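Local coordinates for hypothetical protein AF1432 (Archaeoglobus fulgidus, PDB 1YNB) that probably removes the 5'-phosphate from 2'-deoxyribonucleoside monophosphates, a metal-dependent hydrolysis carried out by a homodimeric enzyme of the HD-domain family, at residues A64-T69 with F113-V118; V120-K125 with L151-A156. One frame throughout, in Å; residues are numbered along the deposited sequence.

Contact 1 (A64-T69 with F113-V118)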
# COMPACT_ATOMS: atom_id res chain seq x y z
N ALA A 64 -6.25 -19.88 14.50
CA ALA A 64 -5.79 -19.16 13.30
C ALA A 64 -5.24 -17.78 13.72
O ALA A 64 -4.18 -17.36 13.25
CB ALA A 64 -6.93 -19.02 12.34
N CYS A 65 -5.95 -17.09 14.62
CA CYS A 65 -5.49 -15.77 15.09
C CYS A 65 -4.16 -15.88 15.83
O CYS A 65 -3.33 -14.99 15.81
CB CYS A 65 -6.55 -15.15 16.01
SG CYS A 65 -7.99 -14.69 15.20
N LYS A 66 -3.93 -17.00 16.50
CA LYS A 66 -2.68 -17.15 17.22
C LYS A 66 -1.50 -17.40 16.25
O LYS A 66 -0.34 -17.05 16.51
CB LYS A 66 -2.79 -18.34 18.18
CG LYS A 66 -1.57 -18.57 19.01
CD LYS A 66 -1.91 -19.63 20.09
CE LYS A 66 -0.79 -19.79 21.09
NZ LYS A 66 -1.16 -20.92 22.02
N ALA A 67 -1.82 -18.07 15.16
CA ALA A 67 -0.80 -18.37 14.18
C ALA A 67 -0.41 -17.05 13.50
O ALA A 67 0.76 -16.83 13.22
CB ALA A 67 -1.35 -19.36 13.17
N ALA A 68 -1.39 -16.23 13.21
CA ALA A 68 -1.12 -14.93 12.58
C ALA A 68 -0.26 -14.08 13.49
O ALA A 68 0.74 -13.50 13.06
CB ALA A 68 -2.41 -14.23 12.25
N THR A 69 -0.60 -14.04 14.78
CA THR A 69 0.17 -13.24 15.71
C THR A 69 1.59 -13.73 15.84
O THR A 69 2.54 -12.95 15.88
CB THR A 69 -0.51 -13.24 17.12
OG1 THR A 69 -1.86 -12.81 16.97
CG2 THR A 69 0.21 -12.32 18.06
N PHE A 113 4.22 -19.85 21.31
CA PHE A 113 3.69 -20.06 19.99
C PHE A 113 4.26 -21.37 19.45
O PHE A 113 4.31 -21.57 18.24
CB PHE A 113 4.06 -18.90 19.06
CG PHE A 113 3.58 -17.56 19.53
CD1 PHE A 113 2.23 -17.33 19.78
CD2 PHE A 113 4.47 -16.50 19.68
CE1 PHE A 113 1.77 -16.08 20.17
CE2 PHE A 113 4.03 -15.24 20.07
CZ PHE A 113 2.67 -15.02 20.31
N SER A 114 4.70 -22.25 20.34
CA SER A 114 5.24 -23.53 19.90
C SER A 114 4.19 -24.35 19.16
O SER A 114 4.51 -25.08 18.24
CB SER A 114 5.78 -24.32 21.09
OG SER A 114 7.14 -23.97 21.33
N ASP A 115 2.92 -24.19 19.53
CA ASP A 115 1.86 -24.94 18.87
C ASP A 115 1.48 -24.47 17.48
O ASP A 115 0.69 -25.13 16.81
CB ASP A 115 0.60 -24.96 19.73
CG ASP A 115 0.13 -23.57 20.08
OD1 ASP A 115 1.00 -22.70 20.27
OD2 ASP A 115 -1.11 -23.35 20.18
N VAL A 116 2.00 -23.32 17.05
CA VAL A 116 1.68 -22.81 15.72
C VAL A 116 2.95 -22.56 14.93
O VAL A 116 2.91 -21.98 13.84
CB VAL A 116 0.86 -21.47 15.78
CG1 VAL A 116 -0.53 -21.71 16.34
CG2 VAL A 116 1.59 -20.44 16.61
N GLU A 117 4.09 -22.97 15.46
CA GLU A 117 5.32 -22.72 14.74
C GLU A 117 5.33 -23.34 13.36
O GLU A 117 6.01 -22.82 12.47
CB GLU A 117 6.55 -23.17 15.54
CG GLU A 117 6.86 -22.20 16.69
CD GLU A 117 6.64 -20.71 16.30
OE1 GLU A 117 7.39 -20.16 15.46
OE2 GLU A 117 5.69 -20.10 16.81
N VAL A 118 4.59 -24.42 13.15
CA VAL A 118 4.61 -24.99 11.81
C VAL A 118 3.85 -24.11 10.84
O VAL A 118 4.26 -23.99 9.69
CB VAL A 118 4.05 -26.43 11.76
CG1 VAL A 118 3.96 -26.90 10.35
CG2 VAL A 118 5.00 -27.36 12.50

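Contact 2 (V120-K125 with L151-A156)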
# COMPACT_ATOMS: atom_id res chain seq x y z
N VAL A 120 3.62 -20.89 11.08
CA VAL A 120 4.46 -19.72 10.91
C VAL A 120 5.56 -20.04 9.92
O VAL A 120 5.85 -19.24 9.01
CB VAL A 120 5.08 -19.27 12.25
CG1 VAL A 120 5.99 -18.03 12.05
CG2 VAL A 120 3.95 -18.90 13.23
N SER A 121 6.18 -21.20 10.09
CA SER A 121 7.27 -21.62 9.22
C SER A 121 6.82 -21.74 7.76
O SER A 121 7.51 -21.24 6.87
CB SER A 121 7.83 -22.98 9.68
OG SER A 121 8.99 -23.32 8.94
N ASP A 122 5.70 -22.41 7.53
CA ASP A 122 5.17 -22.57 6.18
C ASP A 122 4.74 -21.20 5.60
O ASP A 122 4.93 -20.94 4.39
CB ASP A 122 3.94 -23.47 6.17
CG ASP A 122 4.28 -24.97 5.99
OD1 ASP A 122 5.47 -25.37 5.95
OD2 ASP A 122 3.32 -25.74 5.88
N ALA A 123 4.15 -20.36 6.44
CA ALA A 123 3.68 -19.04 5.96
C ALA A 123 4.83 -18.15 5.51
O ALA A 123 4.69 -17.40 4.53
CB ALA A 123 2.84 -18.33 7.07
N ASP A 124 5.95 -18.21 6.24
CA ASP A 124 7.18 -17.44 5.96
C ASP A 124 7.64 -17.84 4.56
O ASP A 124 7.86 -16.99 3.69
CB ASP A 124 8.24 -17.83 7.00
CG ASP A 124 9.61 -17.21 6.73
OD1 ASP A 124 10.62 -17.82 7.12
OD2 ASP A 124 9.69 -16.11 6.13
N LYS A 125 7.77 -19.14 4.33
CA LYS A 125 8.20 -19.64 3.00
C LYS A 125 7.18 -19.40 1.88
O LYS A 125 7.54 -19.12 0.73
CB LYS A 125 8.50 -21.14 3.10
CG LYS A 125 9.61 -21.47 4.05
CD LYS A 125 9.82 -22.98 4.02
CE LYS A 125 10.38 -23.53 5.32
NZ LYS A 125 10.04 -25.00 5.34
N LEU A 151 7.67 -27.15 2.09
CA LEU A 151 6.61 -26.79 3.01
C LEU A 151 6.29 -28.05 3.79
O LEU A 151 6.52 -29.15 3.29
CB LEU A 151 5.39 -26.31 2.24
CG LEU A 151 5.67 -25.03 1.43
CD1 LEU A 151 4.56 -24.80 0.42
CD2 LEU A 151 5.82 -23.84 2.38
N LYS A 152 5.73 -27.89 4.99
CA LYS A 152 5.40 -29.04 5.84
C LYS A 152 3.93 -29.39 5.83
O LYS A 152 3.59 -30.58 5.86
CB LYS A 152 5.82 -28.78 7.29
CG LYS A 152 7.28 -28.41 7.53
CD LYS A 152 7.44 -28.03 9.01
CE LYS A 152 8.66 -27.14 9.29
NZ LYS A 152 8.54 -26.39 10.59
N THR A 153 3.04 -28.40 5.80
CA THR A 153 1.60 -28.69 5.85
C THR A 153 0.94 -28.93 4.51
O THR A 153 1.36 -28.41 3.48
CB THR A 153 0.81 -27.58 6.58
OG1 THR A 153 0.71 -26.40 5.76
CG2 THR A 153 1.50 -27.23 7.88
N ASP A 154 -0.11 -29.76 4.51
CA ASP A 154 -0.82 -30.06 3.29
C ASP A 154 -1.51 -28.81 2.75
O ASP A 154 -1.69 -28.66 1.54
CB ASP A 154 -1.89 -31.13 3.51
CG ASP A 154 -1.30 -32.53 3.68
OD1 ASP A 154 -0.09 -32.75 3.41
OD2 ASP A 154 -2.08 -33.42 4.09
N ALA A 155 -1.93 -27.92 3.65
CA ALA A 155 -2.61 -26.70 3.23
C ALA A 155 -1.63 -25.80 2.47
O ALA A 155 -1.98 -25.22 1.45
CB ALA A 155 -3.15 -25.96 4.45
N ALA A 156 -0.42 -25.69 2.99
CA ALA A 156 0.61 -24.85 2.37
C ALA A 156 0.98 -25.49 1.01
O ALA A 156 1.12 -24.80 0.01
CB ALA A 156 1.83 -24.75 3.28

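Contact 1 (A64-T69 with F113-V118)
With chi1 at -178° Lys66 sets its CG opposite its own N, beside the carbonyl carbon, and stays extended beyond it, while Asp115 turns its carboxylate in between its own N and carbonyl carbon (chi1 56°); together these torsions bring ammonium and carboxylate into a salt bridge. The two side chains meet at about a right angle. NZ of Lys66 lies 3.0 Å from OD2 of Asp115, on the syn side but 23° out of the carboxylate plane, and a weak second bond reaches OD1. A long lysine suits this place because its aliphatic part also packs: CG of Lys66 comes to the edge of the Phe113 ring, 4.1 Å from CD1. CG2 of Thr69 lies 4.3 Å from CZ of Phe113, while OG1 of Thr69 bonds O of Cys65 in its own helix. Val116 directs its CB toward helix 61-73, 4.0 Å from CB of Ala67, where a methyl lets the backbones come close. Cutting Lys66 back to an alanine is likely to leave the Asp115 carboxylate without this cation and open a gap at the Phe113 edge. Cys65 of the second subunit also packs on Phe113. Val116 is the N-cap residue of helix 117-135, and the contact seats the start of that helix against helix 61-73 within the all-helical HD domain.

Contact 2 (V120-K125 with L151-A156)
The backbones come nearest at Asp122 and Leu151, with CA atoms 5.5 Å apart, where the turn ahead of helix 154-166 runs past helix 117-135. OD1 of Asp122 takes the N-H of Lys152 on its syn lone pair, a nearly straight bond of 2.7 Å (171° at the hydrogen). OD2 of Asp122 accepts twice: Thr153 N comes to its syn lone pair at 2.7 Å, and the Thr153 hydroxyl OG1 gives its proton nearly along the C-O axis at the same distance. Three bonds thus hold the buried carboxylate and fix its rotation, and a short aspartate fits because its two oxygens can span successive backbone N-H groups. With its proton given to Asp122, OG1 of Thr153 can accept from Ala156 N at 3.1 Å. CB of Ala156 packs tightly on OD2 of Asp122, at 3.2 Å, where a larger side chain would probably collide. Leu151 lays CD2 against CB of Lys125, at 3.9 Å, whereas NZ of Lys125 bonds to Glu150 O. Asp124 makes a weak hydrogen bond to His42 NE2, consistent with an HD-type metal site, though no metal is bound to them here. The arrangement is a threonine N-cap of helix 154-166, whose hydroxyl and backbone N are both held by an aspartate of helix 117-135.

Both contacts use helix 117-135: contact 1 involves its first turn and the loop before it, and contact 2 the turns that follow. Their centres lie about 12 Å apart, and they come in series along the chain, 64-69 with 113-118 closing before 120-125 with 151-156 opens. They also touch, as Val118 CG1 packs on Thr153 CG2 at 3.5 Å and Val120 CG2 approaches Ala67 O. Helix 117-135 is thereby joined to helix 61-73 by one contact and to the start of helix 154-166 by the other. This helix also carries Asp124, part of a pattern consistent with an HD-type metal site, so both contacts lie on the helix that bears it.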